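Local coordinates for putative exported protein (Bordetella pertussis Tohama I, PDB 2PFZ), which binds pyroglutamic acid as an extracytoplasmic solute receptor, probably to deliver it to a tripartite ATP-independent periplasmic (TRAP) transporter, at residues N18-S30 and A227-G239. Numbering follows the deposited sequence.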
ATOM      1  N   ASN A  18      -1.209  12.785   5.269  1.00 17.49           N
ATOM      2  CA  ASN A  18       0.240  13.046   5.115  1.00 17.43           C
ATOM      3  C   ASN A  18       0.507  13.869   3.854  1.00 17.53           C
ATOM      4  O   ASN A  18       1.348  14.798   3.852  1.00 17.37           O
ATOM      5  CB  ASN A  18       1.033  11.725   5.054  1.00 17.17           C
ATOM      6  CG  ASN A  18       2.516  11.911   5.204  1.00 16.25           C
ATOM      7  OD1 ASN A  18       2.983  12.689   6.039  1.00 18.84           O
ATOM      8  ND2 ASN A  18       3.274  11.174   4.422  1.00 16.93           N
ATOM      9  N   LEU A  19      -0.171  13.496   2.761  1.00 18.10           N
ATOM     10  CA  LEU A  19       0.022  14.196   1.475  1.00 18.19           C
ATOM     11  C   LEU A  19      -0.362  15.672   1.606  1.00 19.37           C
ATOM     12  O   LEU A  19       0.254  16.545   0.976  1.00 19.78           O
ATOM     13  CB  LEU A  19      -0.817  13.567   0.355  1.00 17.84           C
ATOM     14  CG  LEU A  19      -0.229  12.303  -0.281  1.00 18.05           C
ATOM     15  CD1 LEU A  19      -1.343  11.543  -1.036  1.00 16.53           C
ATOM     16  CD2 LEU A  19       0.897  12.675  -1.229  1.00 17.57           C
ATOM     17  N   THR A  20      -1.398  15.919   2.401  1.00 19.99           N
ATOM     18  CA  THR A  20      -1.907  17.271   2.670  1.00 21.06           C
ATOM     19  C   THR A  20      -0.832  18.121   3.366  1.00 21.74           C
ATOM     20  O   THR A  20      -0.575  19.268   2.969  1.00 22.81           O
ATOM     21  CB  THR A  20      -3.251  17.217   3.436  1.00 20.91           C
ATOM     22  OG1 THR A  20      -4.233  16.583   2.607  1.00 21.62           O
ATOM     23  CG2 THR A  20      -3.762  18.618   3.791  1.00 22.49           C
ATOM     24  N   GLN A  21      -0.172  17.545   4.364  1.00 21.60           N
ATOM     25  CA  GLN A  21       0.964  18.221   5.011  1.00 21.79           C
ATOM     26  C   GLN A  21       2.151  18.378   4.064  1.00 21.51           C
ATOM     27  O   GLN A  21       2.843  19.401   4.091  1.00 21.53           O
ATOM     28  CB  GLN A  21       1.393  17.492   6.288  1.00 21.54           C
ATOM     29  CG  GLN A  21       2.386  18.284   7.161  1.00 24.05           C
ATOM     30  CD  GLN A  21       1.942  19.719   7.440  1.00 25.79           C
ATOM     31  OE1 GLN A  21       2.615  20.678   7.047  1.00 28.31           O
ATOM     32  NE2 GLN A  21       0.803  19.874   8.103  1.00 26.49           N
ATOM     33  N   PHE A  22       2.389  17.354   3.242  1.00 21.11           N
ATOM     34  CA  PHE A  22       3.447  17.363   2.235  1.00 20.49           C
ATOM     35  C   PHE A  22       3.282  18.546   1.290  1.00 20.95           C
ATOM     36  O   PHE A  22       4.249  19.276   1.048  1.00 21.66           O
ATOM     37  CB  PHE A  22       3.428  16.043   1.453  1.00 20.00           C
ATOM     38  CG  PHE A  22       4.221  16.065   0.169  1.00 19.07           C
ATOM     39  CD1 PHE A  22       5.600  16.142   0.186  1.00 18.62           C
ATOM     40  CD2 PHE A  22       3.568  15.969  -1.066  1.00 18.72           C
ATOM     41  CE1 PHE A  22       6.335  16.157  -0.993  1.00 17.84           C
ATOM     42  CE2 PHE A  22       4.292  16.012  -2.269  1.00 18.05           C
ATOM     43  CZ  PHE A  22       5.676  16.091  -2.229  1.00 19.08           C
ATOM     44  N   VAL A  23       2.071  18.756   0.768  1.00 21.22           N
ATOM     45  CA  VAL A  23       1.894  19.827  -0.215  1.00 22.73           C
ATOM     46  C   VAL A  23       2.129  21.194   0.458  1.00 23.63           C
ATOM     47  O   VAL A  23       2.709  22.095  -0.157  1.00 24.18           O
ATOM     48  CB  VAL A  23       0.550  19.750  -1.029  1.00 22.67           C
ATOM     49  CG1 VAL A  23       0.461  18.499  -1.849  1.00 23.15           C
ATOM     50  CG2 VAL A  23      -0.655  19.851  -0.125  1.00 22.30           C
ATOM     51  N   LYS A  24       1.694  21.326   1.716  1.00 24.87           N
ATOM     52  CA  LYS A  24       2.001  22.492   2.554  1.00 26.42           C
ATOM     53  C   LYS A  24       3.509  22.688   2.768  1.00 26.26           C
ATOM     54  O   LYS A  24       3.987  23.812   2.736  1.00 27.40           O
ATOM     55  CB  LYS A  24       1.300  22.393   3.918  1.00 26.76           C
ATOM     56  CG  LYS A  24      -0.224  22.402   3.860  1.00 27.28           C
ATOM     57  CD  LYS A  24      -0.830  22.364   5.240  1.00 28.71           C
ATOM     58  CE  LYS A  24      -2.359  22.270   5.146  1.00 31.76           C
ATOM     59  NZ  LYS A  24      -3.019  22.112   6.478  1.00 36.74           N
ATOM     60  N   ASP A  25       4.256  21.604   2.994  1.00 26.29           N
ATOM     61  CA  ASP A  25       5.713  21.676   3.133  1.00 26.03           C
ATOM     62  C   ASP A  25       6.399  22.109   1.834  1.00 26.33           C
ATOM     63  O   ASP A  25       7.360  22.870   1.866  1.00 25.97           O
ATOM     64  CB  ASP A  25       6.305  20.338   3.604  1.00 26.13           C
ATOM     65  CG  ASP A  25       5.959  20.001   5.060  1.00 26.91           C
ATOM     66  OD1 ASP A  25       5.332  20.831   5.767  1.00 27.11           O
ATOM     67  OD2 ASP A  25       6.305  18.874   5.496  1.00 26.95           O
ATOM     68  N   VAL A  26       5.918  21.619   0.692  1.00 26.25           N
ATOM     69  CA  VAL A  26       6.519  21.997  -0.598  1.00 26.63           C
ATOM     70  C   VAL A  26       6.306  23.488  -0.876  1.00 27.10           C
ATOM     71  O   VAL A  26       7.223  24.163  -1.356  1.00 27.47           O
ATOM     72  CB  VAL A  26       5.962  21.177  -1.789  1.00 26.92           C
ATOM     73  CG1 VAL A  26       6.610  21.650  -3.108  1.00 26.31           C
ATOM     74  CG2 VAL A  26       6.214  19.697  -1.597  1.00 25.85           C
ATOM     75  N   ASP A  27       5.102  23.974  -0.581  1.00 27.13           N
ATOM     76  CA  ASP A  27       4.781  25.393  -0.672  1.00 28.01           C
ATOM     77  C   ASP A  27       5.740  26.189   0.229  1.00 27.48           C
ATOM     78  O   ASP A  27       6.471  27.069  -0.251  1.00 27.30           O
ATOM     79  CB  ASP A  27       3.313  25.594  -0.283  1.00 28.53           C
ATOM     80  CG  ASP A  27       2.775  26.968  -0.638  1.00 30.08           C
ATOM     81  OD1 ASP A  27       3.331  27.658  -1.503  1.00 30.33           O
ATOM     82  OD2 ASP A  27       1.758  27.357  -0.036  1.00 35.53           O
ATOM     83  N   SER A  28       5.767  25.858   1.518  1.00 27.29           N
ATOM     84  CA  SER A  28       6.581  26.605   2.480  1.00 27.81           C
ATOM     85  C   SER A  28       8.078  26.575   2.164  1.00 27.59           C
ATOM     86  O   SER A  28       8.729  27.631   2.142  1.00 28.13           O
ATOM     87  CB  SER A  28       6.328  26.114   3.906  1.00 27.95           C
ATOM     88  OG  SER A  28       7.169  26.805   4.816  1.00 30.26           O
ATOM     89  N   LEU A  29       8.623  25.391   1.896  1.00 27.12           N
ATOM     90  CA  LEU A  29      10.052  25.259   1.587  1.00 27.26           C
ATOM     91  C   LEU A  29      10.467  25.884   0.250  1.00 27.69           C
ATOM     92  O   LEU A  29      11.592  26.374   0.124  1.00 27.20           O
ATOM     93  CB  LEU A  29      10.513  23.795   1.642  1.00 27.26           C
ATOM     94  CG  LEU A  29      10.524  23.100   3.017  1.00 26.96           C
ATOM     95  CD1 LEU A  29      10.558  21.566   2.871  1.00 27.17           C
ATOM     96  CD2 LEU A  29      11.707  23.577   3.862  1.00 26.45           C
ATOM     97  N   SER A  30       9.583  25.844  -0.748  1.00 27.93           N
ATOM     98  CA  SER A  30       9.931  26.367  -2.072  1.00 28.90           C
ATOM     99  C   SER A  30       9.608  27.864  -2.171  1.00 29.54           C
ATOM    100  O   SER A  30       9.792  28.483  -3.227  1.00 29.66           O
ATOM    101  CB  SER A  30       9.193  25.618  -3.181  1.00 28.55           C
ATOM    102  OG  SER A  30       7.836  26.014  -3.215  1.00 28.18           O
ATOM    103  N   ALA A 227      13.761  21.803  -2.437  1.00 23.72           N
ATOM    104  CA  ALA A 227      12.595  21.984  -1.572  1.00 22.93           C
ATOM    105  C   ALA A 227      11.643  20.760  -1.665  1.00 22.91           C
ATOM    106  O   ALA A 227      11.161  20.254  -0.648  1.00 22.40           O
ATOM    107  CB  ALA A 227      11.872  23.244  -1.954  1.00 23.46           C
ATOM    108  N   LEU A 228      11.392  20.310  -2.889  1.00 21.91           N
ATOM    109  CA  LEU A 228      10.611  19.097  -3.131  1.00 21.94           C
ATOM    110  C   LEU A 228      11.241  17.845  -2.514  1.00 22.23           C
ATOM    111  O   LEU A 228      10.566  17.086  -1.842  1.00 22.23           O
ATOM    112  CB  LEU A 228      10.397  18.902  -4.628  1.00 21.75           C
ATOM    113  CG  LEU A 228       9.559  17.684  -5.030  1.00 20.96           C
ATOM    114  CD1 LEU A 228       8.100  17.746  -4.531  1.00 18.81           C
ATOM    115  CD2 LEU A 228       9.657  17.511  -6.538  1.00 21.24           C
ATOM    116  N   LYS A 229      12.526  17.621  -2.737  1.00 22.54           N
ATOM    117  CA  LYS A 229      13.167  16.463  -2.130  1.00 23.38           C
ATOM    118  C   LYS A 229      13.115  16.535  -0.598  1.00 23.59           C
ATOM    119  O   LYS A 229      12.827  15.539   0.063  1.00 23.60           O
ATOM    120  CB  LYS A 229      14.602  16.291  -2.632  1.00 23.47           C
ATOM    121  CG  LYS A 229      14.700  15.702  -4.043  1.00 25.11           C
ATOM    122  CD  LYS A 229      16.146  15.437  -4.413  1.00 27.94           C
ATOM    123  CE  LYS A 229      16.236  14.466  -5.603  1.00 28.87           C
ATOM    124  NZ  LYS A 229      17.612  13.863  -5.772  1.00 31.22           N
ATOM    125  N   LYS A 230      13.357  17.710  -0.028  1.00 23.69           N
ATOM    126  CA  LYS A 230      13.295  17.829   1.440  1.00 23.96           C
ATOM    127  C   LYS A 230      11.887  17.615   1.965  1.00 22.86           C
ATOM    128  O   LYS A 230      11.690  16.956   3.009  1.00 20.92           O
ATOM    129  CB  LYS A 230      13.864  19.166   1.929  1.00 25.00           C
ATOM    130  CG  LYS A 230      15.315  19.340   1.519  1.00 27.72           C
ATOM    131  CD  LYS A 230      15.813  20.783   1.709  1.00 33.60           C
ATOM    132  CE  LYS A 230      16.754  20.879   2.894  1.00 36.23           C
ATOM    133  NZ  LYS A 230      17.595  22.121   2.808  1.00 40.22           N
ATOM    134  N   ALA A 231      10.905  18.167   1.250  1.00 21.57           N
ATOM    135  CA  ALA A 231       9.516  17.962   1.647  1.00 21.38           C
ATOM    136  C   ALA A 231       9.199  16.459   1.567  1.00 20.50           C
ATOM    137  O   ALA A 231       8.497  15.920   2.429  1.00 20.22           O
ATOM    138  CB  ALA A 231       8.591  18.748   0.749  1.00 21.18           C
ATOM    139  N   GLY A 232       9.748  15.803   0.543  1.00 19.96           N
ATOM    140  CA  GLY A 232       9.596  14.348   0.350  1.00 20.58           C
ATOM    141  C   GLY A 232      10.146  13.539   1.515  1.00 20.99           C
ATOM    142  O   GLY A 232       9.462  12.636   2.025  1.00 20.71           O
ATOM    143  N   ALA A 233      11.377  13.851   1.936  1.00 21.31           N
ATOM    144  CA  ALA A 233      11.991  13.199   3.113  1.00 21.07           C
ATOM    145  C   ALA A 233      11.189  13.384   4.396  1.00 21.21           C
ATOM    146  O   ALA A 233      10.987  12.413   5.152  1.00 20.80           O
ATOM    147  CB  ALA A 233      13.465  13.659   3.311  1.00 21.44           C
ATOM    148  N   GLN A 234      10.741  14.617   4.656  1.00 21.22           N
ATOM    149  CA  GLN A 234       9.867  14.906   5.802  1.00 21.98           C
ATOM    150  C   GLN A 234       8.586  14.074   5.707  1.00 20.93           C
ATOM    151  O   GLN A 234       8.136  13.524   6.716  1.00 21.07           O
ATOM    152  CB  GLN A 234       9.534  16.414   5.890  1.00 22.17           C
ATOM    153  CG  GLN A 234      10.781  17.260   6.159  1.00 24.07           C
ATOM    154  CD  GLN A 234      10.554  18.784   6.151  1.00 24.13           C
ATOM    155  OE1 GLN A 234       9.423  19.297   6.020  1.00 27.96           O
ATOM    156  NE2 GLN A 234      11.649  19.512   6.290  1.00 27.98           N
ATOM    157  N   ALA A 235       8.017  13.970   4.497  1.00 19.79           N
ATOM    158  CA  ALA A 235       6.754  13.211   4.279  1.00 18.91           C
ATOM    159  C   ALA A 235       6.939  11.728   4.584  1.00 18.54           C
ATOM    160  O   ALA A 235       6.046  11.093   5.166  1.00 18.01           O
ATOM    161  CB  ALA A 235       6.242  13.387   2.850  1.00 18.19           C
ATOM    162  N   GLU A 236       8.079  11.173   4.171  1.00 18.20           N
ATOM    163  CA  GLU A 236       8.374   9.778   4.465  1.00 18.55           C
ATOM    164  C   GLU A 236       8.461   9.535   5.954  1.00 18.69           C
ATOM    165  O   GLU A 236       7.898   8.576   6.433  1.00 19.71           O
ATOM    166  CB  GLU A 236       9.650   9.293   3.807  1.00 17.44           C
ATOM    167  CG  GLU A 236       9.725   7.755   3.767  1.00 16.90           C
ATOM    168  CD  GLU A 236      10.830   7.254   2.879  1.00 15.33           C
ATOM    169  OE1 GLU A 236      10.627   7.204   1.639  1.00 16.54           O
ATOM    170  OE2 GLU A 236      11.906   6.872   3.419  1.00 16.65           O
ATOM    171  N   GLU A 237       9.189  10.394   6.667  1.00 19.68           N
ATOM    172  CA  GLU A 237       9.348  10.271   8.123  1.00 20.73           C
ATOM    173  C   GLU A 237       8.006  10.352   8.837  1.00 19.96           C
ATOM    174  O   GLU A 237       7.666   9.485   9.662  1.00 18.72           O
ATOM    175  CB  GLU A 237      10.307  11.366   8.653  1.00 21.77           C
ATOM    176  CG  GLU A 237      10.490  11.335  10.178  1.00 28.27           C
ATOM    177  CD  GLU A 237      11.890  11.723  10.650  1.00 32.36           C
ATOM    178  OE1 GLU A 237      12.888  11.340   9.993  1.00 37.72           O
ATOM    179  OE2 GLU A 237      11.987  12.399  11.707  1.00 38.06           O
ATOM    180  N   ARG A 238       7.243  11.391   8.497  1.00 19.47           N
ATOM    181  CA  ARG A 238       5.933  11.623   9.093  1.00 19.64           C
ATOM    182  C   ARG A 238       4.959  10.492   8.755  1.00 18.83           C
ATOM    183  O   ARG A 238       4.154  10.113   9.593  1.00 19.22           O
ATOM    184  CB  ARG A 238       5.355  12.966   8.627  1.00 19.23           C
ATOM    185  CG  ARG A 238       3.995  13.360   9.246  1.00 20.12           C
ATOM    186  CD  ARG A 238       3.393  14.605   8.585  1.00 21.66           C
ATOM    187  NE  ARG A 238       4.405  15.564   8.212  1.00 28.37           N
ATOM    188  CZ  ARG A 238       4.744  15.941   6.973  1.00 27.00           C
ATOM    189  NH1 ARG A 238       4.156  15.462   5.858  1.00 25.72           N
ATOM    190  NH2 ARG A 238       5.710  16.832   6.875  1.00 26.79           N
ATOM    191  N   GLY A 239       5.009   9.988   7.520  1.00 17.77           N
ATOM    192  CA  GLY A 239       4.054   8.967   7.050  1.00 17.84           C
ATOM    193  C   GLY A 239       4.256   7.641   7.780  1.00 18.02           C
ATOM    194  O   GLY A 239       3.283   6.999   8.221  1.00 17.83           O
TER
HETATM  195  O   HOH W   1       6.319  16.913   3.902  1.00 24.58           O
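Asn-18 uses both ends of its amide to join two neighbouring turns of helix 227-239. With CG anti to the backbone N (chi1 -167°), the amide points across the interface. Its ND2 donates to Ala-235 O at 2.9 Å, in a nearly straight bond. Its OD1 accepts from Arg-238 NH1 at 3.0 Å, the donor lying above the carbonyl plane. Ala-235 O still receives its helical bond from Gly-239 N, on the opposite face of its plane, so this carbonyl serves two donors. Glycine suits position 239 because the amide of Asn-18 lies directly against its CA.

Arg-238 is long enough to span several partners. Its NH2 meets Asp-25 OD2 in a salt bridge whose hydrogen bond is bent and weak, and whose 2.5 Å length is doubtfully short. Gln-21 CG lies 3.3 Å from Arg-238 CZ, over one guanidinium face, and the backbone O of Gln-234 lies over the opposite face. A water donates to Ala-231 O and, at a doubtfully short distance, to Asp-25 OD2; it accepts a long bond from Arg-238 NH1. Ala-231 O thus takes the water's proton as well as its helical bond from Ala-235 N.

Beside this polar group the packing is apolar and interlocked. Phe-22 enters a hole formed by Leu-228, Ala-231, Gly-232 and Ala-235, whose small residues admit a wide ring. In return Ala-231 sits as a knob among Phe-22, Asp-25, Val-26 and Leu-29, its CB only 3.5 Å from Val-26 CG2.

The helices run roughly antiparallel at 145°, their axes 8.6 Å apart. Phe-22 stacks edge-to-face with Tyr-115 of strand 111-118, which Ala-235 also touches; Leu-228 meets Trp-3 of strand 2-6, and Leu-19 and Val-23 pack on strand 35-39, joining both helices to the sheets of this periplasmic-binding-protein fold.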